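Local coordinates for protein 3,4-dihydroxy-2-butanone 4-phosphate synthase (PDB 6MNZ) that probably catalyses the conversion of D-ribulose 5-phosphate to formate and 3,4-dihydroxy-2-butanone 4-phosphate in riboflavin biosynthesis, using magnesium or manganese, at residues A[18-24]-A[187-193]; A[64-68]-A[111-117]; A[90-95]-A[106-110]; A[136-140]-A[228-233]. One frame throughout, in Å; residues are numbered along the deposited sequence.

Contact 1. Residues A[18-24]-A[187-193]; sequences MVILMDD and LKIGTIA
Ile189 swings CG1 to the far side of CB from its own nitrogen (chi1 -175°), which lays CD1 against Ile20 CG2 at 3.5 Å. Met22 then folds back at its thioether (chi3 -89°) and drops CE onto the same methyl, 3.7 Å from Ile189 CD1. These three side chains share one face of the sheet, and Leu178, Phe181 and Ala182 of helix 175-184 pack over them. On the other face Val19 and Leu21 lean on Leu150 of helix 143-153. Opposite Leu21 stands Gly190, which has no side chain, and Leu21 CD2 comes in over its backbone, 3.6 Å from Gly190 O.

Strands 19-22 and 188-191 run parallel, their axes 23° apart. They lie side by side in a mixed six-stranded sheet with helices on both faces, and 188-191 is its outermost strand within the chain. The pairing is the usual parallel ladder, in which alternate residues of one strand use both polar backbone atoms. Ile20 N gives a nearly straight bond to Lys188 O at 3.0 Å, while Gly190 N returns a bent, weak one to Ile20 O. One step on, Met22 N bonds to Gly190 O at 2.6 Å, and Met22 O accepts Ile192 N at 2.8 Å. That last donor already belongs to helix 192-202. Ile192 CD1 also touches Asp23 CB at 3.6 Å, while the Asp23 carboxylate turns to the backbone nitrogens of Glu28 and Glu30, beside the predicted metal ligands Glu28 and His143.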
loop_
_atom_site.group_PDB
_atom_site.type_symbol
_atom_site.label_atom_id
_atom_site.label_comp_id
_atom_site.label_asym_id
_atom_site.label_seq_id
_atom_site.Cartn_x
_atom_site.Cartn_y
_atom_site.Cartn_z
ATOM N N MET A 18 -33.501 16.471 -3.240
ATOM C CA MET A 18 -32.718 15.273 -2.982
ATOM C C MET A 18 -32.696 14.367 -4.207
ATOM O O MET A 18 -33.540 14.459 -5.101
ATOM C CB MET A 18 -33.282 14.508 -1.784
ATOM C CG MET A 18 -33.390 15.332 -0.516
ATOM S SD MET A 18 -33.785 14.329 0.926
ATOM C CE MET A 18 -33.818 15.583 2.204
ATOM N N VAL A 19 -31.726 13.454 -4.217
ATOM C CA VAL A 19 -31.642 12.408 -5.226
ATOM C C VAL A 19 -31.065 11.171 -4.559
ATOM O O VAL A 19 -30.323 11.268 -3.578
ATOM C CB VAL A 19 -30.785 12.835 -6.441
ATOM C CG1 VAL A 19 -31.415 14.027 -7.153
ATOM C CG2 VAL A 19 -29.363 13.155 -6.007
ATOM N N ILE A 20 -31.523 10.006 -5.001
ATOM C CA ILE A 20 -31.038 8.735 -4.477
ATOM C C ILE A 20 -29.913 8.239 -5.373
ATOM O O ILE A 20 -30.016 8.287 -6.604
ATOM C CB ILE A 20 -32.174 7.702 -4.396
ATOM C CG1 ILE A 20 -33.254 8.174 -3.426
ATOM C CG2 ILE A 20 -31.630 6.351 -3.958
ATOM C CD1 ILE A 20 -34.536 7.382 -3.510
ATOM N N LEU A 21 -28.809 7.828 -4.755
ATOM C CA LEU A 21 -27.647 7.316 -5.471
ATOM C C LEU A 21 -27.331 5.924 -4.946
ATOM O O LEU A 21 -27.083 5.748 -3.748
ATOM C CB LEU A 21 -26.439 8.241 -5.302
ATOM C CG LEU A 21 -26.196 9.241 -6.436
ATOM C CD1 LEU A 21 -25.082 10.208 -6.059
ATOM C CD2 LEU A 21 -25.862 8.531 -7.740
ATOM N N MET A 22 -27.270 4.956 -5.852
ATOM C CA MET A 22 -26.848 3.605 -5.523
ATOM C C MET A 22 -25.407 3.403 -5.966
ATOM O O MET A 22 -25.014 3.833 -7.055
ATOM C CB MET A 22 -27.744 2.568 -6.200
ATOM C CG MET A 22 -29.197 2.639 -5.780
ATOM S SD MET A 22 -30.205 1.357 -6.555
ATOM C CE MET A 22 -30.715 2.189 -8.053
ATOM N N ASP A 23 -24.650 2.667 -5.160
ATOM C CA ASP A 23 -23.354 2.171 -5.583
ATOM C C ASP A 23 -23.505 0.775 -6.182
ATOM O O ASP A 23 -24.607 0.236 -6.299
ATOM C CB ASP A 23 -22.382 2.164 -4.407
ATOM C CG ASP A 23 -22.717 1.098 -3.383
ATOM O OD1 ASP A 23 -23.911 0.738 -3.275
ATOM O OD2 ASP A 23 -21.769 0.443 -2.901
ATOM N N ASP A 24 -22.390 0.221 -6.649
ATOM C CA ASP A 24 -22.417 -1.069 -7.324
ATOM C C ASP A 24 -23.078 -2.116 -6.438
ATOM O O ASP A 24 -22.882 -2.140 -5.221
ATOM C CB ASP A 24 -20.996 -1.502 -7.692
ATOM C CG ASP A 24 -20.491 -0.820 -8.946
ATOM O OD1 ASP A 24 -21.069 0.217 -9.330
ATOM O OD2 ASP A 24 -19.545 -1.339 -9.571
ATOM N N LEU A 187 -38.668 11.605 -6.037
ATOM C CA LEU A 187 -37.238 11.816 -6.194
ATOM C C LEU A 187 -36.709 10.969 -7.343
ATOM O O LEU A 187 -37.144 9.832 -7.545
ATOM C CB LEU A 187 -36.487 11.468 -4.908
ATOM C CG LEU A 187 -36.996 12.150 -3.638
ATOM C CD1 LEU A 187 -36.277 11.599 -2.417
ATOM C CD2 LEU A 187 -36.830 13.659 -3.733
ATOM N N LYS A 188 -35.701 11.490 -8.034
ATOM C CA LYS A 188 -35.000 10.694 -9.028
ATOM C C LYS A 188 -33.877 9.896 -8.372
ATOM O O LYS A 188 -33.351 10.262 -7.317
ATOM C CB LYS A 188 -34.421 11.579 -10.133
ATOM C CG LYS A 188 -35.455 12.182 -11.071
ATOM C CD LYS A 188 -35.870 13.567 -10.607
ATOM C CE LYS A 188 -36.586 14.338 -11.703
ATOM N NZ LYS A 188 -37.222 15.574 -11.169
ATOM N N ILE A 189 -33.455 8.843 -9.066
ATOM C CA ILE A 189 -32.547 7.844 -8.518
ATOM C C ILE A 189 -31.451 7.586 -9.540
ATOM O O ILE A 189 -31.614 7.868 -10.730
ATOM C CB ILE A 189 -33.296 6.540 -8.158
ATOM C CG1 ILE A 189 -32.357 5.551 -7.470
ATOM C CG2 ILE A 189 -33.921 5.918 -9.403
ATOM C CD1 ILE A 189 -33.073 4.581 -6.558
ATOM N N GLY A 190 -30.292 7.150 -9.056
ATOM C CA GLY A 190 -29.102 7.137 -9.886
ATOM C C GLY A 190 -28.124 6.066 -9.456
ATOM O O GLY A 190 -28.007 5.740 -8.271
ATOM N N THR A 191 -27.277 5.688 -10.410
ATOM C CA THR A 191 -26.177 4.758 -10.191
ATOM C C THR A 191 -24.859 5.519 -10.198
ATOM O O THR A 191 -24.599 6.306 -11.115
ATOM C CB THR A 191 -26.163 3.674 -11.270
ATOM O OG1 THR A 191 -27.430 3.007 -11.299
ATOM C CG2 THR A 191 -25.064 2.662 -10.995
ATOM N N ILE A 192 -24.003 5.241 -9.212
ATOM C CA ILE A 192 -22.684 5.867 -9.192
ATOM C C ILE A 192 -21.891 5.476 -10.433
ATOM O O ILE A 192 -21.222 6.317 -11.047
ATOM C CB ILE A 192 -21.926 5.485 -7.905
ATOM C CG1 ILE A 192 -22.608 6.087 -6.675
ATOM C CG2 ILE A 192 -20.476 5.952 -7.977
ATOM C CD1 ILE A 192 -22.043 5.587 -5.358
ATOM N N ALA A 193 -22.052 4.232 -10.892
ATOM C CA ALA A 193 -21.447 3.829 -12.158
ATOM C C ALA A 193 -21.974 4.669 -13.316
ATOM O O ALA A 193 -21.211 5.055 -14.209
ATOM C CB ALA A 193 -21.698 2.344 -12.417
HETATM O O HOH W 1 -35.131 13.945 -7.331
#

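Contact 2. Residues A[64-68]-A[111-117]; sequences RCKQL and AVAAHAK
Ala113 O receives two N-H groups: Arg64 NH1 at 2.6 Å, and more weakly Ala116 N, which closes the type I turn 113-116. This turn follows directly on the C-terminal end of helix 101-112, and the short helix 62-68 reaches it with two long polar side chains. Arg64 bends at both chi2 and chi3 (66° each), which curls its guanidinium across the end of the neighbouring helix. NH1 meets Ala113 O nearly along the C=O axis, with the oxygen tilted 32° from the guanidinium plane. Val112 CA sits over one face of the group, 4.1 Å above its plane, and Ala116 CB lies at the edge. NH2 makes a weak bond to Ala114 O and a salt bridge to Glu157, so the guanidinium is bonded both to turn carbonyls and to an acid outside the turn.

Gln67, fully extended, comes in from the next turn of its helix. Its NE2 meets Ala116 O at 2.9 Å, in the carbonyl plane and on a lone pair, and adds a weak bond to Ala114 O. The turn is thus held at the carbonyls of Ala113 and Ala116, with weaker bonds at Ala114. Beneath this polar layer Leu68 splits its methyls: CD1 lies 4.2 Å from Ala111 CB and CD2 lies 4.3 Å from Ala116 CB.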
loop_
_atom_site.group_PDB
_atom_site.type_symbol
_atom_site.label_atom_id
_atom_site.label_comp_id
_atom_site.label_asym_id
_atom_site.label_seq_id
_atom_site.Cartn_x
_atom_site.Cartn_y
_atom_site.Cartn_z
ATOM N N ARG A 64 -11.462 21.324 1.123
ATOM C CA ARG A 64 -12.368 21.859 2.130
ATOM C C ARG A 64 -12.009 21.360 3.523
ATOM O O ARG A 64 -12.268 22.052 4.513
ATOM C CB ARG A 64 -13.807 21.482 1.773
ATOM C CG ARG A 64 -14.829 21.773 2.853
ATOM C CD ARG A 64 -14.996 23.256 3.107
ATOM N NE ARG A 64 -15.567 23.957 1.963
ATOM C CZ ARG A 64 -15.852 25.255 1.951
ATOM N NH1 ARG A 64 -15.716 25.975 3.058
ATOM N NH2 ARG A 64 -16.146 25.861 0.807
ATOM N N CYS A 65 -11.510 20.126 3.629
ATOM C CA CYS A 65 -11.096 19.599 4.926
ATOM C C CYS A 65 -9.848 20.308 5.439
ATOM O O CYS A 65 -9.802 20.731 6.601
ATOM C CB CYS A 65 -10.852 18.094 4.825
ATOM S SG CYS A 65 -12.364 17.091 4.806
ATOM N N LYS A 66 -8.865 20.529 4.562
ATOM C CA LYS A 66 -7.663 21.255 4.957
ATOM C C LYS A 66 -7.992 22.691 5.349
ATOM O O LYS A 66 -7.559 23.168 6.405
ATOM C CB LYS A 66 -6.640 21.227 3.820
ATOM C CG LYS A 66 -5.187 21.213 4.282
ATOM C CD LYS A 66 -4.782 19.852 4.836
ATOM C CE LYS A 66 -3.421 19.913 5.516
ATOM N NZ LYS A 66 -3.084 18.648 6.227
ATOM N N GLN A 67 -8.839 23.358 4.564
ATOM C CA GLN A 67 -9.346 24.668 4.959
ATOM C C GLN A 67 -9.987 24.619 6.342
ATOM O O GLN A 67 -9.828 25.549 7.141
ATOM C CB GLN A 67 -10.349 25.171 3.918
ATOM C CG GLN A 67 -11.105 26.426 4.321
ATOM C CD GLN A 67 -11.916 27.010 3.178
ATOM O OE1 GLN A 67 -11.561 26.861 2.008
ATOM N NE2 GLN A 67 -13.037 27.640 3.510
ATOM N N LEU A 68 -10.668 23.520 6.662
ATOM C CA LEU A 68 -11.287 23.359 7.970
ATOM C C LEU A 68 -10.332 22.813 9.024
ATOM O O LEU A 68 -10.724 22.696 10.190
ATOM C CB LEU A 68 -12.502 22.434 7.871
ATOM C CG LEU A 68 -13.733 22.996 7.161
ATOM C CD1 LEU A 68 -14.717 21.876 6.875
ATOM C CD2 LEU A 68 -14.388 24.091 7.981
ATOM N N ALA A 111 -19.718 24.462 7.842
ATOM C CA ALA A 111 -18.620 23.743 7.209
ATOM C C ALA A 111 -18.468 24.142 5.746
ATOM O O ALA A 111 -17.349 24.381 5.278
ATOM C CB ALA A 111 -18.841 22.236 7.333
ATOM N N VAL A 112 -19.587 24.329 5.041
ATOM C CA VAL A 112 -19.562 24.528 3.598
ATOM C C VAL A 112 -19.770 25.982 3.206
ATOM O O VAL A 112 -19.931 26.273 2.013
ATOM C CB VAL A 112 -20.614 23.641 2.898
ATOM C CG1 VAL A 112 -20.435 22.186 3.304
ATOM C CG2 VAL A 112 -22.021 24.127 3.217
ATOM N N ALA A 113 -19.868 26.889 4.174
ATOM C CA ALA A 113 -19.755 28.310 3.881
ATOM C C ALA A 113 -18.501 28.591 3.066
ATOM O O ALA A 113 -17.486 27.902 3.200
ATOM C CB ALA A 113 -19.732 29.114 5.182
ATOM N N ALA A 114 -18.606 29.560 2.154
ATOM C CA ALA A 114 -17.577 29.739 1.134
ATOM C C ALA A 114 -16.200 29.915 1.765
ATOM O O ALA A 114 -15.266 29.161 1.466
ATOM C CB ALA A 114 -17.922 30.939 0.252
ATOM N N HIS A 115 -16.069 30.873 2.681
ATOM C CA HIS A 115 -14.787 31.235 3.274
ATOM C C HIS A 115 -14.686 30.750 4.719
ATOM O O HIS A 115 -14.148 31.439 5.588
ATOM C CB HIS A 115 -14.566 32.743 3.198
ATOM C CG HIS A 115 -14.631 33.295 1.806
ATOM N ND1 HIS A 115 -13.623 33.108 0.885
ATOM C CD2 HIS A 115 -15.600 33.992 1.168
ATOM C CE1 HIS A 115 -13.978 33.649 -0.268
ATOM N NE2 HIS A 115 -15.178 34.182 -0.125
ATOM N N ALA A 116 -15.261 29.582 4.999
ATOM C CA ALA A 116 -15.323 29.080 6.364
ATOM C C ALA A 116 -13.923 28.926 6.947
ATOM O O ALA A 116 -12.954 28.650 6.235
ATOM C CB ALA A 116 -16.054 27.738 6.406
ATOM N N LYS A 117 -13.823 29.130 8.252
ATOM C CA LYS A 117 -12.597 28.930 9.007
ATOM C C LYS A 117 -12.686 27.678 9.867
ATOM O O LYS A 117 -13.776 27.148 10.110
ATOM C CB LYS A 117 -12.318 30.147 9.895
ATOM C CG LYS A 117 -12.149 31.447 9.133
ATOM C CD LYS A 117 -10.830 31.478 8.378
ATOM C CE LYS A 117 -10.510 32.879 7.880
ATOM N NZ LYS A 117 -9.166 32.949 7.242
#

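Contact 3. Residues A[90-95]-A[106-110]; sequences EAAEGI and HTIQA
Ala92 and Thr107 meet where the chain leaves strand 90-91 and crosses helix 101-112, and this is the closely fitted half of the contact. Ala92 CB points into the helix surface between neighbouring turns, 3.6 Å from Thr107 CA and 3.8 Å from Ala110 CB. The methyls of Ala92 and Ala110 meet directly and leave no bulk between the strand end and the helix. Thr107 has its CG2 on the far side from its nitrogen and its OG1 beside it (chi1 -68°), which sends the two branches to different parts of the strand end. CG2 rests 3.6 Å from Ala91 CA, and OG1 lies 3.3 Å from Ala92 N, accepting a weak hydrogen bond. The hydroxyl also bonds to Glu103 O one helical turn back. On the buried side Thr107 touches Ile127 of strand 127-131, while Glu90 and Ala91 are tied by backbone bonds to Val122, His126 and Ile127.

The other side of the contact faces solvent. The exposed His106 ring lies alongside the loop, with Ala92 CB over one face and Gly94 CA at its edge, 3.5 Å from His106 NE2. Gly94 and Glu93 are exposed too, and Glu93 hardly touches the helix. Ile95 CG2 reaches back to Thr107 OG1 at 3.9 Å.

Apart from the weak bond that the threonine hydroxyl takes from Ala92 N, the close half is apolar, so the union of loop and helix there depends mainly on small side chains fitting together, and the hydroxyl is satisfied chiefly within its own helix.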
loop_
_atom_site.group_PDB
_atom_site.type_symbol
_atom_site.label_atom_id
_atom_site.label_comp_id
_atom_site.label_asym_id
_atom_site.label_seq_id
_atom_site.Cartn_x
_atom_site.Cartn_y
_atom_site.Cartn_z
ATOM N N GLU A 90 -18.321 16.853 13.585
ATOM C CA GLU A 90 -18.414 18.267 13.260
ATOM C C GLU A 90 -19.545 18.894 14.061
ATOM O O GLU A 90 -20.606 18.285 14.234
ATOM C CB GLU A 90 -18.655 18.464 11.762
ATOM C CG GLU A 90 -17.718 19.455 11.095
ATOM C CD GLU A 90 -16.253 19.193 11.409
ATOM O OE1 GLU A 90 -15.929 18.057 11.817
ATOM O OE2 GLU A 90 -15.472 20.168 11.443
ATOM N N ALA A 91 -19.286 20.075 14.613
ATOM C CA ALA A 91 -20.333 20.893 15.204
ATOM C C ALA A 91 -20.030 22.362 14.962
ATOM O O ALA A 91 -18.867 22.773 14.917
ATOM C CB ALA A 91 -20.473 20.613 16.704
ATOM N N ALA A 92 -21.089 23.147 14.784
ATOM C CA ALA A 92 -20.967 24.588 14.642
ATOM C C ALA A 92 -21.102 25.257 16.010
ATOM O O ALA A 92 -20.804 24.654 17.045
ATOM C CB ALA A 92 -22.004 25.108 13.651
ATOM N N GLU A 93 -21.248 26.581 15.997
ATOM C CA GLU A 93 -21.382 27.397 17.201
ATOM C C GLU A 93 -22.524 28.396 17.046
ATOM O O GLU A 93 -22.377 29.597 17.283
ATOM C CB GLU A 93 -20.070 28.114 17.510
ATOM C CG GLU A 93 -18.859 27.193 17.564
ATOM C CD GLU A 93 -18.331 26.837 16.186
ATOM O OE1 GLU A 93 -19.071 27.031 15.200
ATOM O OE2 GLU A 93 -17.150 26.445 16.081
ATOM N N GLY A 94 -23.676 27.909 16.591
ATOM C CA GLY A 94 -24.948 28.393 17.091
ATOM C C GLY A 94 -25.791 27.286 17.688
ATOM O O GLY A 94 -27.021 27.300 17.579
ATOM N N ILE A 95 -25.136 26.329 18.336
ATOM C CA ILE A 95 -25.730 25.039 18.656
ATOM C C ILE A 95 -25.802 24.905 20.168
ATOM O O ILE A 95 -24.964 25.444 20.897
ATOM C CB ILE A 95 -24.927 23.876 18.039
ATOM C CG1 ILE A 95 -23.600 23.702 18.777
ATOM C CG2 ILE A 95 -24.691 24.134 16.554
ATOM C CD1 ILE A 95 -22.682 22.677 18.153
ATOM N N HIS A 106 -27.679 23.582 10.489
ATOM C CA HIS A 106 -26.860 24.756 10.774
ATOM C C HIS A 106 -25.382 24.393 10.839
ATOM O O HIS A 106 -24.532 25.127 10.321
ATOM C CB HIS A 106 -27.315 25.398 12.085
ATOM C CG HIS A 106 -26.463 26.546 12.525
ATOM N ND1 HIS A 106 -25.692 27.282 11.652
ATOM C CD2 HIS A 106 -26.267 27.092 13.749
ATOM C CE1 HIS A 106 -24.962 28.145 12.337
ATOM N NE2 HIS A 106 -25.311 28.068 13.609
ATOM N N THR A 107 -25.059 23.233 11.415
ATOM C CA THR A 107 -23.667 22.798 11.462
ATOM C C THR A 107 -23.101 22.630 10.056
ATOM O O THR A 107 -21.953 23.005 9.788
ATOM C CB THR A 107 -23.551 21.492 12.250
ATOM O OG1 THR A 107 -23.845 21.740 13.631
ATOM C CG2 THR A 107 -22.147 20.909 12.127
ATOM N N ILE A 108 -23.864 21.993 9.166
ATOM C CA ILE A 108 -23.394 21.783 7.799
ATOM C C ILE A 108 -23.077 23.118 7.138
ATOM O O ILE A 108 -22.023 23.288 6.514
ATOM C CB ILE A 108 -24.436 20.987 6.994
ATOM C CG1 ILE A 108 -24.529 19.556 7.526
ATOM C CG2 ILE A 108 -24.082 20.982 5.512
ATOM C CD1 ILE A 108 -25.868 18.897 7.278
ATOM N N GLN A 109 -23.977 24.093 7.284
ATOM C CA GLN A 109 -23.776 25.392 6.651
ATOM C C GLN A 109 -22.429 25.990 7.037
ATOM O O GLN A 109 -21.704 26.514 6.183
ATOM C CB GLN A 109 -24.910 26.344 7.032
ATOM C CG GLN A 109 -26.287 25.905 6.551
ATOM C CD GLN A 109 -26.323 25.573 5.069
ATOM O OE1 GLN A 109 -27.110 24.732 4.641
ATOM N NE2 GLN A 109 -25.608 26.357 4.266
ATOM N N ALA A 110 -22.066 25.896 8.318
ATOM C CA ALA A 110 -20.794 26.447 8.768
ATOM C C ALA A 110 -19.627 25.775 8.060
ATOM O O ALA A 110 -18.671 26.445 7.649
ATOM C CB ALA A 110 -20.662 26.291 10.283
#

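Contact 4. Residues A[136-140]-A[228-233]; sequences GVLHR and EIGNPD
The imidazole of His139 is sandwiched: Pro232 lies over one face in a CH-pi contact made by CD, though modelled too close for its spacing to be trusted, and Leu138 CB lies on the opposite face, 3.6 Å above the ring plane. At the edge stands Ile229 O, which receives the N-H of NE2 at 2.6 Å. That acceptor is only 8° out of the ring plane, and the bond lands on a carbonyl lone pair, so this in-plane bond probably sets the ring's rotation.

Ile229 belongs to the type II turn 228-231, in the loop of the beta hairpin that joins strands 220-228 and 235-239. Gly230, at phi 89°, takes the turn position that suits glycine, and Asn231 N bonds back to Glu228 O at 3.0 Å. Asp233 ties the two ends of the loop together: its OD1 accepts Glu228 N at 3.2 Å, approached from above the carboxylate plane. The hairpin lies in the GTP cyclohydrolase II-like part, whereas 136-140 belongs to the DHBP synthase part, so the histidine bridges the two. The next residue, Arg140, is a predicted D-ribulose 5-phosphate ligand; it pairs with Glu145 and a bound sulfate. Asp233 OD2, 4.3 Å from His139 ND1 and not in contact with it, might favour a positive charge on the ring. Leu138 completes the join, its CD1 lying 3.7 Å from Ile229 CB.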
loop_
_atom_site.group_PDB
_atom_site.type_symbol
_atom_site.label_atom_id
_atom_site.label_comp_id
_atom_site.label_asym_id
_atom_site.label_seq_id
_atom_site.Cartn_x
_atom_site.Cartn_y
_atom_site.Cartn_z
ATOM N N GLY A 136 -12.275 12.123 -7.011
ATOM C CA GLY A 136 -13.698 11.870 -6.910
ATOM C C GLY A 136 -14.042 10.464 -7.362
ATOM O O GLY A 136 -13.263 9.519 -7.196
ATOM N N VAL A 137 -15.161 10.356 -8.070
ATOM C CA VAL A 137 -15.742 9.070 -8.437
ATOM C C VAL A 137 -14.903 8.421 -9.534
ATOM O O VAL A 137 -15.176 7.292 -9.954
ATOM C CB VAL A 137 -17.206 9.257 -8.878
ATOM C CG1 VAL A 137 -17.786 7.976 -9.408
ATOM C CG2 VAL A 137 -18.048 9.756 -7.720
ATOM N N LEU A 138 -13.824 9.088 -9.946
ATOM C CA LEU A 138 -12.930 8.488 -10.931
ATOM C C LEU A 138 -12.239 7.246 -10.382
ATOM O O LEU A 138 -11.772 6.409 -11.164
ATOM C CB LEU A 138 -11.883 9.501 -11.385
ATOM C CG LEU A 138 -12.398 10.711 -12.161
ATOM C CD1 LEU A 138 -11.262 11.699 -12.371
ATOM C CD2 LEU A 138 -13.009 10.288 -13.486
ATOM N N HIS A 139 -11.958 7.228 -9.080
ATOM C CA HIS A 139 -11.088 6.218 -8.489
ATOM C C HIS A 139 -11.782 5.390 -7.422
ATOM O O HIS A 139 -11.819 4.159 -7.529
ATOM C CB HIS A 139 -9.841 6.897 -7.903
ATOM C CG HIS A 139 -9.196 7.874 -8.835
ATOM N ND1 HIS A 139 -8.688 7.502 -10.061
ATOM C CD2 HIS A 139 -9.096 9.223 -8.782
ATOM C CE1 HIS A 139 -8.281 8.578 -10.711
ATOM N NE2 HIS A 139 -8.475 9.630 -9.938
ATOM N N ARG A 140 -12.378 6.030 -6.418
ATOM C CA ARG A 140 -13.258 5.355 -5.474
ATOM C C ARG A 140 -14.704 5.620 -5.867
ATOM O O ARG A 140 -15.159 6.769 -5.832
ATOM C CB ARG A 140 -12.998 5.825 -4.043
ATOM C CG ARG A 140 -13.569 4.891 -2.991
ATOM C CD ARG A 140 -13.535 5.513 -1.603
ATOM N NE ARG A 140 -14.871 5.874 -1.136
ATOM C CZ ARG A 140 -15.287 5.767 0.123
ATOM N NH1 ARG A 140 -14.416 5.504 1.088
ATOM N NH2 ARG A 140 -16.500 6.196 0.447
ATOM N N GLU A 228 -4.320 10.595 -15.191
ATOM C CA GLU A 228 -5.714 10.976 -15.022
ATOM C C GLU A 228 -5.888 11.868 -13.797
ATOM O O GLU A 228 -5.062 11.860 -12.881
ATOM C CB GLU A 228 -6.618 9.749 -14.888
ATOM C CG GLU A 228 -8.097 10.091 -14.980
ATOM C CD GLU A 228 -8.994 8.889 -14.791
ATOM O OE1 GLU A 228 -8.692 8.075 -13.894
ATOM O OE2 GLU A 228 -10.145 8.951 -15.275
ATOM N N ILE A 229 -6.918 12.719 -13.850
ATOM C CA ILE A 229 -7.249 13.574 -12.716
ATOM C C ILE A 229 -7.296 12.739 -11.450
ATOM O O ILE A 229 -7.979 11.710 -11.391
ATOM C CB ILE A 229 -8.600 14.274 -12.954
ATOM C CG1 ILE A 229 -8.567 15.117 -14.229
ATOM C CG2 ILE A 229 -8.977 15.124 -11.751
ATOM C CD1 ILE A 229 -7.498 16.189 -14.247
ATOM N N GLY A 230 -6.685 13.258 -10.389
ATOM C CA GLY A 230 -6.679 12.606 -9.104
ATOM C C GLY A 230 -5.535 11.638 -8.891
ATOM O O GLY A 230 -5.139 11.420 -7.742
ATOM N N ASN A 231 -4.910 11.158 -9.970
ATOM C CA ASN A 231 -3.568 10.592 -9.932
ATOM C C ASN A 231 -3.437 9.579 -8.802
ATOM O O ASN A 231 -2.682 9.801 -7.848
ATOM C CB ASN A 231 -2.533 11.708 -9.773
ATOM C CG ASN A 231 -1.120 11.181 -9.662
ATOM O OD1 ASN A 231 -0.450 10.967 -10.671
ATOM N ND2 ASN A 231 -0.732 10.795 -8.451
ATOM N N PRO A 232 -4.091 8.419 -8.908
ATOM C CA PRO A 232 -3.507 7.176 -8.386
ATOM C C PRO A 232 -2.647 6.404 -9.379
ATOM O O PRO A 232 -2.465 5.197 -9.197
ATOM C CB PRO A 232 -4.753 6.352 -8.005
ATOM C CG PRO A 232 -5.940 7.262 -8.186
ATOM C CD PRO A 232 -5.521 8.264 -9.202
ATOM N N ASP A 233 -2.262 7.012 -10.499
ATOM C CA ASP A 233 -2.009 6.262 -11.721
ATOM C C ASP A 233 -0.859 6.917 -12.469
ATOM O O ASP A 233 -0.655 8.130 -12.378
ATOM C CB ASP A 233 -3.262 6.219 -12.600
ATOM C CG ASP A 233 -3.960 7.564 -12.674
ATOM O OD1 ASP A 233 -3.280 8.566 -12.989
ATOM O OD2 ASP A 233 -5.198 7.604 -12.519
#

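Overall arrangement
Contact 1 is the buried one, a parallel strand pair held by backbone bonds and sandwiched between helices. The other three are partly buried and rely more on side chains. Contacts 2 and 3 share helix 101-112 and touch through Ala116 CB and Ala110 O, yet they differ: contact 2 clasps the turn after the helix with charged and amide groups, whereas contact 3 sets mostly small side chains against its flank. Contact 4 alone joins the two family regions, by a histidine set into a hairpin loop. It meets contact 1 where Ile192 CG2 packs on Val137 CG1, whereas contacts 2 and 3 lie farther out on the DHBP synthase part.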